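Phosphonate monoester hydrolase (Ruegeria pomeroyi, PDB 4UPK) is a member of the sulfatase family, in the alkaline phosphatase clan of hydrolases, with an alpha/beta fold built around a large mixed beta-sheet. Local coordinates at residues A[35-40]-A[340-345]; A[63-68]-A[373-378]; A[68-73]-A[417-422]. One frame throughout, in Å; residues are numbered along the deposited sequence.

Contact 1. Residues A[35-40]-A[340-345]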
ATOM      1  N   ASN A  35       4.897 -10.609  30.620  1.00 24.73           N
ATOM      2  CA  ASN A  35       5.825  -9.566  30.192  1.00 21.94           C
ATOM      3  C   ASN A  35       6.948 -10.163  29.397  1.00 24.31           C
ATOM      4  O   ASN A  35       7.270 -11.345  29.561  1.00 23.43           O
ATOM      5  CB  ASN A  35       6.420  -8.820  31.388  1.00 17.05           C
ATOM      6  CG  ASN A  35       5.437  -8.151  32.314  1.00 28.83           C
ATOM      7  OD1 ASN A  35       4.539  -7.407  31.896  1.00 18.28           O
ATOM      8  ND2 ASN A  35       5.638  -8.361  33.612  1.00 23.18           N
ATOM      9  N   VAL A  36       7.555  -9.340  28.526  1.00 20.61           N
ATOM     10  CA  VAL A  36       8.736  -9.727  27.768  1.00 19.73           C
ATOM     11  C   VAL A  36       9.838  -8.681  27.970  1.00 21.01           C
ATOM     12  O   VAL A  36       9.651  -7.507  27.659  1.00 20.12           O
ATOM     13  CB  VAL A  36       8.478 -10.082  26.269  1.00 23.78           C
ATOM     14  CG1 VAL A  36       9.775 -10.541  25.585  1.00 22.60           C
ATOM     15  CG2 VAL A  36       7.399 -11.159  26.133  1.00 24.13           C
ATOM     16  N   LEU A  37      10.968  -9.114  28.531  1.00 16.65           N
ATOM     17  CA  LEU A  37      12.132  -8.265  28.740  1.00 14.66           C
ATOM     18  C   LEU A  37      13.246  -8.819  27.880  1.00 20.33           C
ATOM     19  O   LEU A  37      13.815  -9.872  28.178  1.00 21.10           O
ATOM     20  CB  LEU A  37      12.554  -8.142  30.226  1.00 13.32           C
ATOM     21  CG  LEU A  37      13.849  -7.309  30.506  1.00 14.62           C
ATOM     22  CD1 LEU A  37      13.707  -5.853  30.054  1.00 14.17           C
ATOM     23  CD2 LEU A  37      14.242  -7.373  31.943  1.00 11.90           C
ATOM     24  N   PHE A  38      13.535  -8.107  26.791  1.00 17.21           N
ATOM     25  CA  PHE A  38      14.538  -8.488  25.815  1.00 15.27           C
ATOM     26  C   PHE A  38      15.732  -7.535  25.876  1.00 19.95           C
ATOM     27  O   PHE A  38      15.648  -6.388  25.410  1.00 17.46           O
ATOM     28  CB  PHE A  38      13.895  -8.537  24.414  1.00 16.17           C
ATOM     29  CG  PHE A  38      14.699  -9.150  23.290  1.00 15.81           C
ATOM     30  CD1 PHE A  38      15.890  -9.832  23.547  1.00 16.90           C
ATOM     31  CD2 PHE A  38      14.241  -9.093  21.980  1.00 15.63           C
ATOM     32  CE1 PHE A  38      16.628 -10.401  22.508  1.00 16.85           C
ATOM     33  CE2 PHE A  38      14.980  -9.658  20.943  1.00 17.66           C
ATOM     34  CZ  PHE A  38      16.159 -10.326  21.219  1.00 15.75           C
ATOM     35  N   ILE A  39      16.847  -8.014  26.498  1.00 17.88           N
ATOM     36  CA  ILE A  39      18.082  -7.228  26.609  1.00 16.84           C
ATOM     37  C   ILE A  39      19.109  -7.776  25.630  1.00 20.13           C
ATOM     38  O   ILE A  39      19.363  -8.986  25.617  1.00 19.82           O
ATOM     39  CB  ILE A  39      18.701  -7.105  28.052  1.00 19.13           C
ATOM     40  CG1 ILE A  39      17.683  -6.621  29.084  1.00 18.52           C
ATOM     41  CG2 ILE A  39      19.991  -6.193  28.055  1.00 18.44           C
ATOM     42  CD1 ILE A  39      18.212  -6.702  30.545  1.00 17.14           C
ATOM     43  N   ILE A  40      19.730  -6.855  24.860  1.00 14.76           N
ATOM     44  CA  ILE A  40      20.800  -7.132  23.917  1.00 14.03           C
ATOM     45  C   ILE A  40      21.985  -6.224  24.253  1.00 20.11           C
ATOM     46  O   ILE A  40      21.874  -4.989  24.196  1.00 17.98           O
ATOM     47  CB  ILE A  40      20.369  -7.033  22.401  1.00 15.99           C
ATOM     48  CG1 ILE A  40      19.224  -8.019  22.070  1.00 14.99           C
ATOM     49  CG2 ILE A  40      21.592  -7.242  21.462  1.00 16.06           C
ATOM     50  CD1 ILE A  40      18.673  -7.921  20.671  1.00 14.20           C
ATOM     51  N   THR A 340       7.762 -12.881  34.044  1.00 28.12           N
ATOM     52  CA  THR A 340       8.426 -12.268  32.881  1.00 25.42           C
ATOM     53  C   THR A 340       9.351 -13.224  32.120  1.00 26.05           C
ATOM     54  O   THR A 340      10.191 -13.904  32.719  1.00 24.91           O
ATOM     55  CB  THR A 340       9.176 -10.985  33.324  1.00 26.26           C
ATOM     56  OG1 THR A 340       8.235 -10.104  33.923  1.00 27.15           O
ATOM     57  CG2 THR A 340       9.898 -10.241  32.169  1.00 21.02           C
ATOM     58  N   LEU A 341       9.232 -13.210  30.781  1.00 19.21           N
ATOM     59  CA  LEU A 341      10.142 -13.918  29.906  1.00 16.95           C
ATOM     60  C   LEU A 341      11.332 -12.964  29.749  1.00 21.81           C
ATOM     61  O   LEU A 341      11.187 -11.866  29.181  1.00 21.64           O
ATOM     62  CB  LEU A 341       9.507 -14.242  28.526  1.00 15.91           C
ATOM     63  CG  LEU A 341      10.448 -14.785  27.442  1.00 17.58           C
ATOM     64  CD1 LEU A 341      11.031 -16.157  27.824  1.00 17.59           C
ATOM     65  CD2 LEU A 341       9.769 -14.849  26.113  1.00 13.73           C
ATOM     66  N   ILE A 342      12.484 -13.357  30.314  1.00 18.22           N
ATOM     67  CA  ILE A 342      13.715 -12.578  30.260  1.00 17.88           C
ATOM     68  C   ILE A 342      14.637 -13.208  29.242  1.00 21.31           C
ATOM     69  O   ILE A 342      14.927 -14.405  29.328  1.00 20.98           O
ATOM     70  CB  ILE A 342      14.398 -12.362  31.653  1.00 21.02           C
ATOM     71  CG1 ILE A 342      13.427 -11.671  32.661  1.00 22.06           C
ATOM     72  CG2 ILE A 342      15.716 -11.565  31.504  1.00 20.54           C
ATOM     73  CD1 ILE A 342      13.895 -11.648  34.144  1.00 33.34           C
ATOM     74  N   VAL A 343      15.050 -12.414  28.248  1.00 17.31           N
ATOM     75  CA  VAL A 343      15.970 -12.862  27.212  1.00 16.98           C
ATOM     76  C   VAL A 343      17.188 -11.935  27.246  1.00 21.48           C
ATOM     77  O   VAL A 343      17.069 -10.725  27.024  1.00 19.52           O
ATOM     78  CB  VAL A 343      15.373 -12.971  25.776  1.00 20.27           C
ATOM     79  CG1 VAL A 343      16.392 -13.590  24.817  1.00 19.35           C
ATOM     80  CG2 VAL A 343      14.066 -13.758  25.745  1.00 20.11           C
ATOM     81  N   VAL A 344      18.354 -12.512  27.557  1.00 18.27           N
ATOM     82  CA  VAL A 344      19.607 -11.764  27.595  1.00 16.90           C
ATOM     83  C   VAL A 344      20.575 -12.428  26.622  1.00 21.81           C
ATOM     84  O   VAL A 344      20.823 -13.636  26.708  1.00 21.00           O
ATOM     85  CB  VAL A 344      20.216 -11.552  29.013  1.00 19.55           C
ATOM     86  CG1 VAL A 344      21.455 -10.646  28.952  1.00 18.19           C
ATOM     87  CG2 VAL A 344      19.186 -10.960  29.972  1.00 19.57           C
ATOM     88  N   THR A 345      21.112 -11.625  25.697  1.00 17.39           N
ATOM     89  CA  THR A 345      22.065 -12.074  24.695  1.00 16.82           C
ATOM     90  C   THR A 345      22.979 -10.910  24.256  1.00 19.91           C
ATOM     91  O   THR A 345      22.816  -9.780  24.706  1.00 17.74           O
ATOM     92  CB  THR A 345      21.277 -12.687  23.472  1.00 18.09           C
ATOM     93  OG1 THR A 345      22.172 -13.450  22.655  1.00 16.78           O
ATOM     94  CG2 THR A 345      20.531 -11.633  22.636  1.00 10.77           C
TER
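Strands 35-40 and 340-345 run side by side in the same direction, in register from Asn35 against Thr340 to Ile40 against Thr345, with their axes 4.6 Å apart and 12° from parallel. The ladder is staggered as parallel pairing demands. Leu37 reaches back through its N to Leu341 O (2.8 Å) and forward through its O to Val343 N (2.8 Å), and Ile39 repeats the pattern between Val343 and Thr345. On the face of Phe38 and Val343, the first torsion of Phe38 (chi1 -169°) leans the ring toward the partner strand edge first. Its CD1 lies 3.9 Å from Val343 CB, while Val343 O meets the ring edge in plane. Farther along, Thr345 CG2 approaches Phe38 CE1 (4.1 Å) and lies alongside Ile40 CG1 (3.9 Å). The other face opens with a polar pair: Asn35 ND2 donates to Thr340 OG1 (3.1 Å), which sits in the amide plane. Since Asn35 OD1 takes the N-H of Trp233, both ends of this buried amide are held; Thr340 OG1 also bonds Gln336 O. Beside it, Thr340 CG2 packs on Leu37 CB (3.9 Å). Strands 234-239 and 372-375 flank the pair, and helices 394-402 (on Val36, Leu341 and Thr345) and 303-333 (on Leu37 and Ile342) lie on opposite faces, sandwiching these parallel inner strands as in the alpha/beta core of this clan.

Contact 2. Residues A[63-68]-A[373-378]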
ATOM      1  N   ARG A  63      25.687 -13.673  35.874  1.00 16.03           N
ATOM      2  CA  ARG A  63      25.984 -15.020  36.387  1.00 16.88           C
ATOM      3  C   ARG A  63      24.928 -15.473  37.403  1.00 23.89           C
ATOM      4  O   ARG A  63      24.626 -16.666  37.472  1.00 24.27           O
ATOM      5  CB  ARG A  63      27.406 -15.088  36.967  1.00 13.40           C
ATOM      6  CG  ARG A  63      28.465 -15.181  35.882  1.00 11.91           C
ATOM      7  CD  ARG A  63      29.885 -14.975  36.383  1.00 19.09           C
ATOM      8  NE  ARG A  63      30.804 -14.735  35.267  1.00 18.08           N
ATOM      9  CZ  ARG A  63      31.962 -14.086  35.356  1.00 26.66           C
ATOM     10  NH1 ARG A  63      32.376 -13.603  36.522  1.00 14.98           N
ATOM     11  NH2 ARG A  63      32.710 -13.908  34.278  1.00 12.80           N
ATOM     12  N   ALA A  64      24.320 -14.518  38.146  1.00 22.30           N
ATOM     13  CA  ALA A  64      23.245 -14.832  39.090  1.00 21.96           C
ATOM     14  C   ALA A  64      22.002 -15.206  38.305  1.00 25.56           C
ATOM     15  O   ALA A  64      21.348 -16.190  38.658  1.00 26.03           O
ATOM     16  CB  ALA A  64      22.963 -13.647  40.016  1.00 22.62           C
ATOM     17  N   LEU A  65      21.710 -14.470  37.196  1.00 20.46           N
ATOM     18  CA  LEU A  65      20.572 -14.773  36.321  1.00 20.01           C
ATOM     19  C   LEU A  65      20.729 -16.140  35.673  1.00 26.05           C
ATOM     20  O   LEU A  65      19.764 -16.897  35.651  1.00 27.66           O
ATOM     21  CB  LEU A  65      20.344 -13.678  35.268  1.00 19.53           C
ATOM     22  CG  LEU A  65      19.152 -13.888  34.312  1.00 24.06           C
ATOM     23  CD1 LEU A  65      17.794 -13.655  35.032  1.00 24.19           C
ATOM     24  CD2 LEU A  65      19.287 -13.024  33.074  1.00 22.69           C
ATOM     25  N   ALA A  66      21.945 -16.477  35.184  1.00 22.60           N
ATOM     26  CA  ALA A  66      22.253 -17.783  34.577  1.00 22.36           C
ATOM     27  C   ALA A  66      22.000 -18.922  35.592  1.00 27.39           C
ATOM     28  O   ALA A  66      21.460 -19.969  35.223  1.00 26.64           O
ATOM     29  CB  ALA A  66      23.702 -17.812  34.104  1.00 22.37           C
ATOM     30  N   GLN A  67      22.356 -18.685  36.874  1.00 25.40           N
ATOM     31  CA  GLN A  67      22.156 -19.622  37.983  1.00 26.57           C
ATOM     32  C   GLN A  67      20.660 -19.875  38.274  1.00 29.50           C
ATOM     33  O   GLN A  67      20.301 -20.955  38.741  1.00 29.56           O
ATOM     34  CB  GLN A  67      22.884 -19.111  39.242  1.00 28.59           C
ATOM     35  CG  GLN A  67      23.831 -20.126  39.878  1.00 57.73           C
ATOM     36  CD  GLN A  67      24.909 -20.586  38.929  1.00 90.93           C
ATOM     37  OE1 GLN A  67      25.832 -19.836  38.602  1.00 91.14           O
ATOM     38  NE2 GLN A  67      24.796 -21.823  38.447  1.00 84.04           N
ATOM     39  N   ASP A  68      19.802 -18.888  37.966  1.00 24.68           N
ATOM     40  CA  ASP A  68      18.363 -18.971  38.165  1.00 24.82           C
ATOM     41  C   ASP A  68      17.608 -19.181  36.833  1.00 27.83           C
ATOM     42  O   ASP A  68      16.385 -19.020  36.778  1.00 28.33           O
ATOM     43  CB  ASP A  68      17.887 -17.698  38.899  1.00 26.36           C
ATOM     44  CG  ASP A  68      16.492 -17.778  39.475  1.00 34.69           C
ATOM     45  OD1 ASP A  68      16.154 -18.822  40.077  1.00 36.73           O
ATOM     46  OD2 ASP A  68      15.730 -16.797  39.315  1.00 39.92           O
ATOM     47  N   ILE A 373      20.959 -16.188  27.814  1.00 16.15           N
ATOM     48  CA  ILE A 373      20.307 -16.580  29.055  1.00 15.63           C
ATOM     49  C   ILE A 373      18.838 -16.332  28.843  1.00 20.77           C
ATOM     50  O   ILE A 373      18.438 -15.237  28.428  1.00 19.18           O
ATOM     51  CB  ILE A 373      20.826 -15.851  30.349  1.00 18.28           C
ATOM     52  CG1 ILE A 373      22.384 -15.875  30.477  1.00 18.50           C
ATOM     53  CG2 ILE A 373      20.157 -16.434  31.614  1.00 17.71           C
ATOM     54  CD1 ILE A 373      22.993 -14.768  31.391  1.00 24.03           C
ATOM     55  N   ILE A 374      18.024 -17.358  29.116  1.00 17.53           N
ATOM     56  CA  ILE A 374      16.590 -17.231  29.011  1.00 17.31           C
ATOM     57  C   ILE A 374      15.946 -17.683  30.308  1.00 24.45           C
ATOM     58  O   ILE A 374      16.144 -18.820  30.742  1.00 24.86           O
ATOM     59  CB  ILE A 374      15.975 -17.919  27.748  1.00 19.69           C
ATOM     60  CG1 ILE A 374      16.579 -17.333  26.427  1.00 18.15           C
ATOM     61  CG2 ILE A 374      14.426 -17.827  27.772  1.00 19.66           C
ATOM     62  CD1 ILE A 374      16.096 -18.010  25.088  1.00 17.71           C
ATOM     63  N   ARG A 375      15.178 -16.781  30.929  1.00 21.82           N
ATOM     64  CA  ARG A 375      14.407 -17.113  32.107  1.00 21.39           C
ATOM     65  C   ARG A 375      12.942 -16.990  31.758  1.00 25.18           C
ATOM     66  O   ARG A 375      12.497 -15.971  31.231  1.00 21.99           O
ATOM     67  CB  ARG A 375      14.732 -16.225  33.318  1.00 19.65           C
ATOM     68  CG  ARG A 375      14.335 -16.941  34.602  1.00 17.27           C
ATOM     69  CD  ARG A 375      14.368 -16.067  35.820  1.00 23.94           C
ATOM     70  NE  ARG A 375      13.874 -16.785  37.000  1.00 35.12           N
ATOM     71  CZ  ARG A 375      12.591 -16.940  37.320  1.00 48.58           C
ATOM     72  NH1 ARG A 375      11.638 -16.446  36.538  1.00 44.51           N
ATOM     73  NH2 ARG A 375      12.251 -17.612  38.411  1.00 29.52           N
ATOM     74  N   ALA A 376      12.195 -18.037  32.056  1.00 25.41           N
ATOM     75  CA  ALA A 376      10.766 -18.072  31.830  1.00 26.72           C
ATOM     76  C   ALA A 376      10.132 -18.702  33.054  1.00 33.50           C
ATOM     77  O   ALA A 376      10.725 -19.631  33.611  1.00 32.97           O
ATOM     78  CB  ALA A 376      10.458 -18.906  30.591  1.00 27.43           C
ATOM     79  N   PRO A 377       8.941 -18.241  33.504  1.00 32.97           N
ATOM     80  CA  PRO A 377       8.277 -18.929  34.638  1.00 33.80           C
ATOM     81  C   PRO A 377       8.142 -20.433  34.371  1.00 37.22           C
ATOM     82  O   PRO A 377       7.684 -20.832  33.298  1.00 36.67           O
ATOM     83  CB  PRO A 377       6.894 -18.252  34.724  1.00 36.16           C
ATOM     84  CG  PRO A 377       6.742 -17.460  33.468  1.00 40.25           C
ATOM     85  CD  PRO A 377       8.118 -17.128  32.983  1.00 34.85           C
ATOM     86  N   GLY A 378       8.625 -21.240  35.311  1.00 34.78           N
ATOM     87  CA  GLY A 378       8.608 -22.697  35.218  1.00 35.52           C
ATOM     88  C   GLY A 378       9.790 -23.343  34.509  1.00 41.43           C
ATOM     89  O   GLY A 378       9.755 -24.553  34.248  1.00 41.92           O
TER
HETATM   90  O   HOH W   1      13.794 -20.150  39.673  1.00 40.10           O
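Arg375 turns its CG away from its own backbone N (chi1 -158°) and runs extended as far as NE, while Asp68 swings its carboxylate out in the same sense (chi1 -166°), and the two side chains meet just beyond the end of helix 60-67. The salt bridge uses the inner nitrogen of the guanidinium: Arg375 NE donates to Asp68 OD2 at 3.0 Å through a bent bond. The two planes are 38° apart, and NE comes to OD2 from well above the carboxylate plane, so this is no flat two-pronged pairing. A water bridges the remaining pair of polar atoms, giving a hydrogen to Asp68 OD1 (2.7 Å) and accepting one from Arg375 NH2 (3.2 Å). Asp68 OD2 has a further hydrogen bond with Tyr337 OH, and a long, weak ion pair joins Arg375 to Asp338. This is helix-on-sheet packing of an alpha/beta fold: helix 60-67 lies against one face of the central sheet, and Ile373 and Arg375, alternate residues of strand 372-375, both point toward it. At Ile373 the two branches divide the work. CG2 meets Leu65 CD2 at 3.8 Å, the leucine crossing it at a slant, and also touches Ala66 CA (3.9 Å). CD1 goes on to Ala66 CB, 4.1 Å away. Leu65 spreads beyond this pair, its CD1 lying 4.3 Å from Arg375 CD and its side chain also touching Val344 of the adjoining strand and Tyr337.

Contact 3. Residues A[68-73]-A[417-422]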
ATOM      1  N   ASP A  68      19.802 -18.888  37.966  1.00 24.68           N
ATOM      2  CA  ASP A  68      18.363 -18.971  38.165  1.00 24.82           C
ATOM      3  C   ASP A  68      17.608 -19.181  36.833  1.00 27.83           C
ATOM      4  O   ASP A  68      16.385 -19.020  36.778  1.00 28.33           O
ATOM      5  CB  ASP A  68      17.887 -17.698  38.899  1.00 26.36           C
ATOM      6  CG  ASP A  68      16.492 -17.778  39.475  1.00 34.69           C
ATOM      7  OD1 ASP A  68      16.154 -18.822  40.077  1.00 36.73           O
ATOM      8  OD2 ASP A  68      15.730 -16.797  39.315  1.00 39.92           O
ATOM      9  N   ALA A  69      18.326 -19.563  35.765  1.00 22.87           N
ATOM     10  CA  ALA A  69      17.733 -19.712  34.428  1.00 22.12           C
ATOM     11  C   ALA A  69      18.424 -20.732  33.536  1.00 26.37           C
ATOM     12  O   ALA A  69      19.163 -21.586  34.024  1.00 26.25           O
ATOM     13  CB  ALA A  69      17.701 -18.351  33.731  1.00 22.48           C
ATOM     14  N   VAL A  70      18.168 -20.637  32.210  1.00 23.40           N
ATOM     15  CA  VAL A  70      18.730 -21.510  31.180  1.00 22.52           C
ATOM     16  C   VAL A  70      19.828 -20.761  30.352  1.00 25.64           C
ATOM     17  O   VAL A  70      19.566 -19.697  29.771  1.00 23.70           O
ATOM     18  CB  VAL A  70      17.607 -22.117  30.290  1.00 26.29           C
ATOM     19  CG1 VAL A  70      18.169 -23.138  29.307  1.00 26.46           C
ATOM     20  CG2 VAL A  70      16.494 -22.742  31.135  1.00 26.23           C
ATOM     21  N   SER A  71      21.044 -21.339  30.321  1.00 21.21           N
ATOM     22  CA  SER A  71      22.202 -20.826  29.589  1.00 20.37           C
ATOM     23  C   SER A  71      22.449 -21.678  28.345  1.00 24.10           C
ATOM     24  O   SER A  71      22.437 -22.902  28.430  1.00 21.91           O
ATOM     25  CB  SER A  71      23.452 -20.844  30.466  1.00 22.83           C
ATOM     26  OG  SER A  71      23.266 -20.050  31.626  1.00 25.00           O
ATOM     27  N   PHE A  72      22.683 -21.018  27.195  1.00 20.95           N
ATOM     28  CA  PHE A  72      22.919 -21.644  25.902  1.00 19.75           C
ATOM     29  C   PHE A  72      24.390 -21.446  25.548  1.00 23.03           C
ATOM     30  O   PHE A  72      24.817 -20.328  25.226  1.00 22.67           O
ATOM     31  CB  PHE A  72      21.952 -21.066  24.841  1.00 20.87           C
ATOM     32  CG  PHE A  72      20.490 -21.369  25.116  1.00 21.74           C
ATOM     33  CD1 PHE A  72      19.758 -20.608  26.027  1.00 23.19           C
ATOM     34  CD2 PHE A  72      19.849 -22.418  24.473  1.00 23.06           C
ATOM     35  CE1 PHE A  72      18.414 -20.892  26.284  1.00 24.17           C
ATOM     36  CE2 PHE A  72      18.502 -22.711  24.740  1.00 26.76           C
ATOM     37  CZ  PHE A  72      17.791 -21.942  25.641  1.00 24.52           C
ATOM     38  N   ARG A  73      25.171 -22.536  25.650  1.00 18.67           N
ATOM     39  CA  ARG A  73      26.628 -22.542  25.444  1.00 18.16           C
ATOM     40  C   ARG A  73      27.173 -22.605  24.005  1.00 23.09           C
ATOM     41  O   ARG A  73      28.367 -22.309  23.800  1.00 22.38           O
ATOM     42  CB  ARG A  73      27.307 -23.598  26.339  1.00 15.35           C
ATOM     43  CG  ARG A  73      27.103 -23.322  27.820  1.00 24.98           C
ATOM     44  CD  ARG A  73      28.085 -22.316  28.433  1.00 32.12           C
ATOM     45  NE  ARG A  73      27.571 -21.775  29.700  1.00 26.56           N
ATOM     46  CZ  ARG A  73      27.696 -22.376  30.880  1.00 38.87           C
ATOM     47  NH1 ARG A  73      28.330 -23.536  30.979  1.00 33.57           N
ATOM     48  NH2 ARG A  73      27.174 -21.830  31.963  1.00 27.82           N
ATOM     49  N   PRO A 417      11.292 -25.813  23.996  1.00 28.39           N
ATOM     50  CA  PRO A 417      11.529 -27.181  24.547  1.00 28.98           C
ATOM     51  C   PRO A 417      12.724 -27.296  25.514  1.00 31.84           C
ATOM     52  O   PRO A 417      12.620 -27.987  26.528  1.00 32.94           O
ATOM     53  CB  PRO A 417      11.745 -28.046  23.289  1.00 30.13           C
ATOM     54  CG  PRO A 417      11.020 -27.325  22.225  1.00 34.11           C
ATOM     55  CD  PRO A 417      11.199 -25.861  22.518  1.00 29.26           C
ATOM     56  N   PHE A 418      13.831 -26.587  25.216  1.00 26.02           N
ATOM     57  CA  PHE A 418      15.057 -26.497  26.027  1.00 25.48           C
ATOM     58  C   PHE A 418      14.863 -25.894  27.422  1.00 29.82           C
ATOM     59  O   PHE A 418      15.651 -26.203  28.321  1.00 29.52           O
ATOM     60  CB  PHE A 418      16.127 -25.663  25.290  1.00 26.07           C
ATOM     61  CG  PHE A 418      16.602 -26.259  23.987  1.00 26.23           C
ATOM     62  CD1 PHE A 418      17.531 -27.297  23.975  1.00 28.63           C
ATOM     63  CD2 PHE A 418      16.162 -25.752  22.774  1.00 26.36           C
ATOM     64  CE1 PHE A 418      18.013 -27.811  22.772  1.00 28.57           C
ATOM     65  CE2 PHE A 418      16.644 -26.264  21.576  1.00 28.83           C
ATOM     66  CZ  PHE A 418      17.553 -27.302  21.580  1.00 26.97           C
ATOM     67  N   LEU A 419      13.864 -24.994  27.591  1.00 27.62           N
ATOM     68  CA  LEU A 419      13.577 -24.308  28.860  1.00 28.41           C
ATOM     69  C   LEU A 419      13.188 -25.239  30.010  1.00 38.43           C
ATOM     70  O   LEU A 419      13.518 -24.954  31.166  1.00 38.57           O
ATOM     71  CB  LEU A 419      12.569 -23.163  28.674  1.00 28.19           C
ATOM     72  CG  LEU A 419      12.942 -22.054  27.665  1.00 31.88           C
ATOM     73  CD1 LEU A 419      11.925 -20.939  27.685  1.00 31.41           C
ATOM     74  CD2 LEU A 419      14.352 -21.499  27.910  1.00 33.07           C
ATOM     75  N   THR A 420      12.525 -26.374  29.687  1.00 39.43           N
ATOM     76  CA  THR A 420      12.143 -27.408  30.657  1.00 41.33           C
ATOM     77  C   THR A 420      13.139 -28.592  30.635  1.00 49.80           C
ATOM     78  O   THR A 420      12.777 -29.720  30.985  1.00 50.97           O
ATOM     79  CB  THR A 420      10.680 -27.825  30.486  1.00 45.50           C
ATOM     80  OG1 THR A 420      10.447 -28.145  29.119  1.00 46.90           O
ATOM     81  CG2 THR A 420       9.708 -26.749  30.954  1.00 41.75           C
ATOM     82  N   GLY A 421      14.377 -28.307  30.230  1.00 47.76           N
ATOM     83  CA  GLY A 421      15.477 -29.263  30.175  1.00 48.69           C
ATOM     84  C   GLY A 421      15.400 -30.300  29.073  1.00 55.77           C
ATOM     85  O   GLY A 421      16.214 -31.228  29.066  1.00 56.52           O
ATOM     86  N   GLU A 422      14.436 -30.169  28.137  1.00 53.29           N
ATOM     87  CA  GLU A 422      14.272 -31.107  27.018  1.00 53.40           C
ATOM     88  C   GLU A 422      15.027 -30.635  25.777  1.00 56.93           C
ATOM     89  O   GLU A 422      15.799 -29.679  25.876  1.00 57.74           O
ATOM     90  CB  GLU A 422      12.789 -31.415  26.690  1.00 55.47           C
ATOM     91  CG  GLU A 422      11.686 -30.759  27.508  1.00 68.92           C
ATOM     92  CD  GLU A 422      11.000 -31.605  28.563  1.00 98.53           C
ATOM     93  OE1 GLU A 422      11.437 -32.753  28.804  1.00 89.47           O
ATOM     94  OE2 GLU A 422       9.978 -31.133  29.108  1.00 99.67           O
TER
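Phe72 presents the edge of its ring to Leu419: Leu419 CD2 lies near the ring plane, 4.1 Å from Phe72 CZ, with the two side chains crossing at about a right angle. Phe418 comes to the same ring at a slant, by its CB rather than its ring: Phe72 CE2 is 3.8 Å from Phe418 CB. The Phe418 ring turns off from Phe72, its CG standing anti to the carbonyl carbon (chi1 -63°), and meets Trp427 in an edge-to-face pair. Val70 packs beside them, its CG2 lying 3.7 Å from Leu419 O and 4.1 Å from Leu419 CD2. The contact thus sets the short, weakly bonded helix 416-419 against strand 70-76, with Val385 touching both phenylalanines and Ile374 touching Leu419. The helix finishes in a Schellman motif, Gly421 taking the positive-phi position: its N bonds Phe418 O (3.1 Å), and Glu422 N bonds Pro417 O weakly. No hydrogen bond passes between the two segments. With those two carbonyls bonded by N-H groups just past the helix, the union with 68-73 depends on the fit of buried apolar groups, Val70 also lying against Leu419 O, and not on directional bonds.

In the fold
From the N terminus the chain lays down 35-40, 63-68 and 68-73 in turn, and their partners follow in the same order at 340-345, 373-378 and 417-422. Contact 1 closes a loop about 300 residues later, contact 2 one of similar size, and contact 3 the longest. None nests inside another; all three cross. Contacts 2 and 3 share Asp68, in the short turn between helix 60-67 and strand 70-76. The central sheet joins the three: strand 340-346 pairs antiparallel with 372-375, which pairs antiparallel with 70-76. Contact 1 thus lies within the sheet, contact 2 adds a helix to it, and contact 3 fastens the later helix 416-419 beyond.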